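B-agarase (Saccharophagus degradans, PDB 4BQ2) hydrolyses the beta-linkages of agarose as a family 50 glycoside hydrolase, probably releasing short sugars from the chain ends as an exo-beta-agarase. Local coordinates at residues 206-210 against 722-726; 214-218 against 658-662. All coordinates share one frame; numbering follows the deposited sequence. Where two conformers were deposited one is given.

Contact 1: residues 206-210 against 722-726; sequences EFGQN and DVTDT. With GOL (glycerol), chain F.
Val723 and Thr724, the two central residues of a type I beta turn from Asp722 to Asp725, meet 206-210 through their methyl groups, Val723 against the Phe207-Gly208 backbone and Thr724 against the side chain of Gln209. The turn lies in the loop between strand 693-699 and helix 729-739 and is closed by the bond from Asp725 N to Asp722 O. The tight part belongs to Val723. Its CG1 stands 3.4 Å from Phe207 O and also reaches the carbonyl carbon of Gly208, while CG2 flanks the same Phe207 oxygen. Gly208 presents bare backbone to the isopropyl group. Beside this patch the extended chain of Gln209 runs across Thr724 at about a right angle, and Thr724 CG2 comes within 3.4 Å of Gln209 OE1. That methyl faces Gln209 because Thr724 OG1 (chi1 71°) is turned inward to Asp722 OD1, 2.6 Å away on its syn lone pair. Thr724 N, completing an Asx turn, and Thr726 N approach the same OD1 out of the carboxylate plane, from opposite faces; three bonds thus fix the carboxylate's rotation. The amide nitrogen of Gln209 is held elsewhere, by Ile219 O, and Asn382 on helix 378-387 gives its amide to both Phe207 O and Val723 O. On the other side the segments meet through a glycerol and a water rather than directly. The glycerol, probably from the crystallisation liquor, takes Asn210 N on its O1 (2.9 Å, N-H...O 167°) and Val723 N on its O3 in a longer, more bent bond (145°). Asp722 OD2, which also accepts from His660 NE2, receives the water at 2.7 Å, and the same water donates to Gln209 OE1 at 2.8 Å.

Contact 2: residues 214-218 against 658-662; sequences DYKGK and MDHGS
Tyr215 lays one face of its ring over the His660-Gly661 backbone, and Tyr215 and His660 account for most of the surface buried here. Tyr215 begins a type II beta turn that ends at Lys218, closed by the bond from Lys218 N to Tyr215 O; the partner is an irregular loop after strand 648-652. His660 O lies 3.5 Å from Tyr215 CZ, above the ring but offset toward its rim, and Gly661, bare backbone, places its N over the same face, 3.7 Å from Tyr215 CD2. The opposite face carries Lys218 CB, so the phenol is sandwiched between its own turn and the facing loop.

In His660, CG anti to the backbone N (chi1 -161°) brings a face of the imidazole against the CD1-CE1 side of the phenol. Tyr215 CE1 stands over the centre of the imidazole, 3.5 Å from His660 NE2, yet the planes meet at 43° with centroids 4.4 Å apart, an oblique aromatic pair. The same NE2 is hydrogen-bonded to Asp722 OD2, and Tyr728 meets the imidazole edge-to-face.

The contact between the segments is thus mainly ring and backbone packing, while Tyr215 OH and His660 NE2 each bond outside the two segments: the hydroxyl to a bound glycerol, probably from the crystallisation liquor, and NE2 to a carboxylate, which would probably polarise the imidazole.

The two contacts share the loop between strand 180-191 and helix 222-235, whose successive parts meet two other loops, after strand 693-699 in contact 1 and after strand 648-652 in contact 2. Contact 1 is buried and relies on aliphatic methyls against backbone, with a carboxylate-organised turn, a water and the glycerol beside them; contact 2 lies nearer the surface and packs two aromatic rings. Nested within the loop closed by contact 1, contact 2 has its centre about 10 Å from that of contact 1. They are joined by probable hydrogen bonds from Asn210 ND2 to Gly661 O and from Lys218 NZ to Asn210 O, by His660 NE2 to Asp722 OD2 and by the shared glycerol.

Contact 1: residues 206-210 against 722-726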
ATOM      1  N   GLU A 206      25.285  -9.360  -5.103  1.00 19.84           N
ATOM      2  CA  GLU A 206      25.794  -8.075  -5.591  1.00 22.32           C
ATOM      3  C   GLU A 206      24.765  -7.335  -6.479  1.00 20.11           C
ATOM      4  O   GLU A 206      24.919  -6.138  -6.700  1.00 19.22           O
ATOM      5  CB  GLU A 206      27.138  -8.218  -6.349  1.00 22.88           C
ATOM      6  CG  GLU A 206      27.039  -9.052  -7.617  1.00 25.84           C
ATOM      7  CD  GLU A 206      27.302 -10.532  -7.375  1.00 33.76           C
ATOM      8  OE1 GLU A 206      26.863 -11.085  -6.317  1.00 34.27           O
ATOM      9  OE2 GLU A 206      27.953 -11.140  -8.258  1.00 32.21           O
ATOM     10  N   PHE A 207      23.742  -8.057  -6.937  1.00 20.02           N
ATOM     11  CA  PHE A 207      22.674  -7.551  -7.829  1.00 18.48           C
ATOM     12  C   PHE A 207      21.420  -7.157  -7.021  1.00 19.89           C
ATOM     13  O   PHE A 207      20.382  -6.759  -7.588  1.00 18.76           O
ATOM     14  CB  PHE A 207      22.309  -8.619  -8.878  1.00 20.56           C
ATOM     15  CG  PHE A 207      23.467  -9.051  -9.735  1.00 22.46           C
ATOM     16  CD1 PHE A 207      24.038  -8.167 -10.667  1.00 22.61           C
ATOM     17  CD2 PHE A 207      24.013 -10.338  -9.598  1.00 23.14           C
ATOM     18  CE1 PHE A 207      25.122  -8.561 -11.439  1.00 24.28           C
ATOM     19  CE2 PHE A 207      25.083 -10.748 -10.396  1.00 24.30           C
ATOM     20  CZ  PHE A 207      25.645  -9.863 -11.303  1.00 25.03           C
ATOM     21  N   GLY A 208      21.505  -7.260  -5.696  1.00 17.15           N
ATOM     22  CA  GLY A 208      20.333  -6.983  -4.849  1.00 18.58           C
ATOM     23  C   GLY A 208      19.318  -8.125  -4.745  1.00 18.11           C
ATOM     24  O   GLY A 208      18.259  -7.936  -4.141  1.00 19.99           O
ATOM     25  N   GLN A 209      19.643  -9.304  -5.292  1.00 18.77           N
ATOM     26  CA  GLN A 209      18.747 -10.496  -5.259  1.00 17.30           C
ATOM     27  C   GLN A 209      18.924 -11.349  -3.997  1.00 18.32           C
ATOM     28  O   GLN A 209      19.946 -11.282  -3.329  1.00 19.00           O
ATOM     29  CB  GLN A 209      18.989 -11.399  -6.477  1.00 19.20           C
ATOM     30  CG  GLN A 209      19.047 -10.673  -7.806  1.00 19.37           C
ATOM     31  CD  GLN A 209      19.509 -11.559  -8.958  1.00 20.14           C
ATOM     32  OE1 GLN A 209      18.797 -11.711  -9.940  1.00 21.69           O
ATOM     33  NE2 GLN A 209      20.692 -12.173  -8.829  1.00 21.63           N
ATOM     34  N   ASN A 210      17.913 -12.142  -3.689  1.00 18.31           N
ATOM     35  CA  ASN A 210      17.945 -13.121  -2.604  1.00 18.76           C
ATOM     36  C   ASN A 210      19.156 -14.024  -2.846  1.00 19.38           C
ATOM     37  O   ASN A 210      19.219 -14.758  -3.843  1.00 20.00           O
ATOM     38  CB  ASN A 210      16.632 -13.906  -2.632  1.00 18.94           C
ATOM     39  CG  ASN A 210      16.498 -14.897  -1.494  1.00 21.68           C
ATOM     40  OD1 ASN A 210      17.475 -15.554  -1.107  1.00 21.52           O
ATOM     41  ND2 ASN A 210      15.267 -15.018  -0.956  1.00 18.05           N
ATOM     42  N   ASP A 722      11.895  -6.605 -11.724  1.00 14.56           N
ATOM     43  CA  ASP A 722      12.584  -6.950 -10.488  1.00 15.35           C
ATOM     44  C   ASP A 722      13.807  -6.033 -10.213  1.00 15.20           C
ATOM     45  O   ASP A 722      13.989  -5.009 -10.897  1.00 14.56           O
ATOM     46  CB  ASP A 722      12.902  -8.461 -10.499  1.00 15.20           C
ATOM     47  CG  ASP A 722      14.054  -8.837 -11.409  1.00 16.31           C
ATOM     48  OD1 ASP A 722      14.696  -7.958 -12.066  1.00 14.89           O
ATOM     49  OD2 ASP A 722      14.356 -10.074 -11.429  1.00 16.07           O
ATOM     50  N   VAL A 723      14.623  -6.367  -9.208  1.00 14.43           N
ATOM     51  CA  VAL A 723      15.759  -5.511  -8.803  1.00 14.17           C
ATOM     52  C   VAL A 723      16.824  -5.377  -9.907  1.00 14.44           C
ATOM     53  O   VAL A 723      17.606  -4.418  -9.912  1.00 14.64           O
ATOM     54  CB  VAL A 723      16.383  -6.014  -7.472  1.00 14.66           C
ATOM     55  CG1 VAL A 723      17.079  -7.339  -7.697  1.00 13.54           C
ATOM     56  CG2 VAL A 723      17.335  -4.989  -6.856  1.00 13.96           C
ATOM     57  N   THR A 724      16.863  -6.330 -10.838  1.00 14.95           N
ATOM     58  CA  THR A 724      17.788  -6.280 -11.971  1.00 16.23           C
ATOM     59  C   THR A 724      17.235  -5.517 -13.194  1.00 16.56           C
ATOM     60  O   THR A 724      17.855  -5.527 -14.296  1.00 16.02           O
ATOM     61  CB  THR A 724      18.217  -7.693 -12.400  1.00 17.99           C
ATOM     62  OG1 THR A 724      17.121  -8.353 -13.027  1.00 16.52           O
ATOM     63  CG2 THR A 724      18.679  -8.515 -11.191  1.00 17.49           C
ATOM     64  N   ASP A 725      16.068  -4.886 -13.003  1.00 14.74           N
ATOM     65  CA  ASP A 725      15.353  -4.186 -14.090  1.00 15.29           C
ATOM     66  C   ASP A 725      14.865  -5.158 -15.168  1.00 15.43           C
ATOM     67  O   ASP A 725      14.809  -4.823 -16.351  1.00 15.96           O
ATOM     68  CB  ASP A 725      16.231  -3.082 -14.689  1.00 14.51           C
ATOM     69  CG  ASP A 725      15.470  -2.191 -15.626  1.00 15.51           C
ATOM     70  OD1 ASP A 725      14.323  -1.781 -15.286  1.00 15.20           O
ATOM     71  OD2 ASP A 725      16.035  -1.923 -16.712  1.00 16.28           O
ATOM     72  N   THR A 726      14.543  -6.382 -14.766  1.00 15.82           N
ATOM     73  CA  THR A 726      14.043  -7.377 -15.729  1.00 16.79           C
ATOM     74  C   THR A 726      12.543  -7.516 -15.544  1.00 16.15           C
ATOM     75  O   THR A 726      12.087  -7.785 -14.426  1.00 15.08           O
ATOM     76  CB  THR A 726      14.707  -8.771 -15.539  1.00 18.82           C
ATOM     77  OG1 THR A 726      16.130  -8.625 -15.692  1.00 18.30           O
ATOM     78  CG2 THR A 726      14.219  -9.779 -16.604  1.00 19.92           C
TER
HETATM   79  C1  GOL F1792      14.624 -10.611  -4.692  1.00 28.76           C
HETATM   80  O1  GOL F1792      15.592 -11.523  -5.277  1.00 23.00           O
HETATM   81  C2  GOL F1792      13.347 -10.317  -5.515  1.00 26.89           C
HETATM   82  O2  GOL F1792      12.392  -9.536  -4.734  1.00 31.39           O
HETATM   83  C3  GOL F1792      13.671  -9.611  -6.837  1.00 25.88           C
HETATM   84  O3  GOL F1792      13.333  -8.193  -6.973  1.00 19.31           O
HETATM   85  O   HOH W   1      15.966 -11.454  -9.737  1.00 22.07           O

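Contact 2: residues 214-218 against 658-662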
ATOM      1  N   ASP A 214      17.684 -20.024  -5.363  1.00 30.24           N
ATOM      2  CA  ASP A 214      17.668 -19.915  -6.822  1.00 34.04           C
ATOM      3  C   ASP A 214      16.206 -19.988  -7.265  1.00 33.93           C
ATOM      4  O   ASP A 214      15.396 -20.668  -6.644  1.00 36.84           O
ATOM      5  CB  ASP A 214      18.545 -20.990  -7.492  1.00 38.94           C
ATOM      6  CG  ASP A 214      18.669 -20.814  -9.021  1.00 43.96           C
ATOM      7  OD1 ASP A 214      18.640 -19.675  -9.564  1.00 43.18           O
ATOM      8  OD2 ASP A 214      18.798 -21.848  -9.707  1.00 47.96           O
ATOM      9  N   TYR A 215      15.862 -19.239  -8.301  1.00 30.28           N
ATOM     10  CA  TYR A 215      14.506 -19.214  -8.837  1.00 28.81           C
ATOM     11  C   TYR A 215      14.616 -18.945 -10.309  1.00 28.74           C
ATOM     12  O   TYR A 215      15.648 -18.446 -10.761  1.00 29.73           O
ATOM     13  CB  TYR A 215      13.662 -18.122  -8.162  1.00 25.51           C
ATOM     14  CG  TYR A 215      14.295 -16.745  -8.062  1.00 24.16           C
ATOM     15  CD1 TYR A 215      14.234 -15.838  -9.122  1.00 23.95           C
ATOM     16  CD2 TYR A 215      14.908 -16.334  -6.898  1.00 22.83           C
ATOM     17  CE1 TYR A 215      14.797 -14.572  -9.022  1.00 22.75           C
ATOM     18  CE2 TYR A 215      15.491 -15.082  -6.790  1.00 22.45           C
ATOM     19  CZ  TYR A 215      15.417 -14.197  -7.853  1.00 21.34           C
ATOM     20  OH  TYR A 215      15.961 -12.935  -7.710  1.00 19.31           O
ATOM     21  N   LYS A 216      13.577 -19.285 -11.064  1.00 29.90           N
ATOM     22  CA  LYS A 216      13.513 -18.949 -12.483  1.00 32.31           C
ATOM     23  C   LYS A 216      13.746 -17.445 -12.686  1.00 33.18           C
ATOM     24  O   LYS A 216      13.198 -16.616 -11.958  1.00 32.39           O
ATOM     25  CB  LYS A 216      12.171 -19.371 -13.062  1.00 36.26           C
ATOM     26  CG  LYS A 216      12.059 -19.127 -14.555  1.00 41.93           C
ATOM     27  CD  LYS A 216      10.794 -19.750 -15.124  1.00 45.36           C
ATOM     28  CE  LYS A 216      10.872 -19.798 -16.639  1.00 47.41           C
ATOM     29  NZ  LYS A 216       9.622 -20.339 -17.235  1.00 50.18           N
ATOM     30  N   GLY A 217      14.594 -17.103 -13.649  1.00 29.89           N
ATOM     31  CA  GLY A 217      14.881 -15.711 -13.967  1.00 31.09           C
ATOM     32  C   GLY A 217      15.988 -15.068 -13.151  1.00 30.05           C
ATOM     33  O   GLY A 217      16.466 -13.998 -13.513  1.00 30.72           O
ATOM     34  N   LYS A 218      16.445 -15.723 -12.085  1.00 26.09           N
ATOM     35  CA  LYS A 218      17.521 -15.144 -11.277  1.00 25.45           C
ATOM     36  C   LYS A 218      18.770 -14.894 -12.137  1.00 25.00           C
ATOM     37  O   LYS A 218      19.101 -15.723 -12.992  1.00 23.59           O
ATOM     38  CB  LYS A 218      17.868 -16.032 -10.090  1.00 23.97           C
ATOM     39  CG  LYS A 218      18.871 -15.402  -9.140  1.00 24.17           C
ATOM     40  CD  LYS A 218      19.065 -16.203  -7.872  1.00 21.92           C
ATOM     41  CE  LYS A 218      20.148 -15.586  -7.028  1.00 21.08           C
ATOM     42  NZ  LYS A 218      20.426 -16.390  -5.804  1.00 20.55           N
ATOM     43  N   MET A 658       5.688 -15.265  -4.092  0.50 18.49           N
ATOM     44  CA  MET A 658       6.916 -15.578  -3.342  0.50 19.04           C
ATOM     45  C   MET A 658       7.841 -16.535  -4.088  0.50 19.27           C
ATOM     46  O   MET A 658       8.779 -17.098  -3.489  0.50 19.47           O
ATOM     47  CB  MET A 658       6.535 -16.147  -1.966  0.50 20.33           C
ATOM     48  CG  MET A 658       5.565 -15.244  -1.210  0.50 21.90           C
ATOM     49  SD  MET A 658       4.922 -15.959   0.307  0.50 26.10           S
ATOM     50  CE  MET A 658       6.382 -15.759   1.334  0.50 24.32           C
ATOM     51  N   ASP A 659       7.590 -16.704  -5.385  1.00 18.76           N
ATOM     52  CA  ASP A 659       8.360 -17.622  -6.234  1.00 18.60           C
ATOM     53  C   ASP A 659       9.528 -16.960  -7.022  1.00 19.42           C
ATOM     54  O   ASP A 659      10.130 -17.597  -7.902  1.00 19.94           O
ATOM     55  CB  ASP A 659       7.429 -18.325  -7.207  1.00 19.30           C
ATOM     56  CG  ASP A 659       6.746 -17.351  -8.193  1.00 19.44           C
ATOM     57  OD1 ASP A 659       6.793 -16.109  -7.996  1.00 20.27           O
ATOM     58  OD2 ASP A 659       6.171 -17.842  -9.168  1.00 17.91           O
ATOM     59  N   HIS A 660       9.849 -15.712  -6.693  1.00 17.46           N
ATOM     60  CA  HIS A 660      10.964 -14.993  -7.301  1.00 18.01           C
ATOM     61  C   HIS A 660      11.806 -14.344  -6.223  1.00 17.36           C
ATOM     62  O   HIS A 660      12.373 -13.249  -6.405  1.00 17.57           O
ATOM     63  CB  HIS A 660      10.384 -13.966  -8.282  1.00 18.57           C
ATOM     64  CG  HIS A 660      11.336 -13.451  -9.309  1.00 18.87           C
ATOM     65  ND1 HIS A 660      11.513 -14.059 -10.536  1.00 18.30           N
ATOM     66  CD2 HIS A 660      12.046 -12.298  -9.349  1.00 18.80           C
ATOM     67  CE1 HIS A 660      12.335 -13.326 -11.266  1.00 19.02           C
ATOM     68  NE2 HIS A 660      12.666 -12.247 -10.571  1.00 19.09           N
ATOM     69  N   GLY A 661      11.923 -15.020  -5.075  1.00 17.13           N
ATOM     70  CA  GLY A 661      12.912 -14.616  -4.097  1.00 17.47           C
ATOM     71  C   GLY A 661      12.481 -13.641  -3.031  1.00 17.32           C
ATOM     72  O   GLY A 661      13.234 -13.375  -2.109  1.00 17.67           O
ATOM     73  N   SER A 662      11.251 -13.115  -3.104  1.00 17.67           N
ATOM     74  CA  SER A 662      10.800 -12.177  -2.077  1.00 16.99           C
ATOM     75  C   SER A 662      10.396 -12.848  -0.774  1.00 18.41           C
ATOM     76  O   SER A 662       9.816 -13.903  -0.774  1.00 18.16           O
ATOM     77  CB  SER A 662       9.613 -11.331  -2.585  1.00 17.60           C
ATOM     78  OG  SER A 662       9.349 -10.286  -1.668  1.00 19.67           O
TER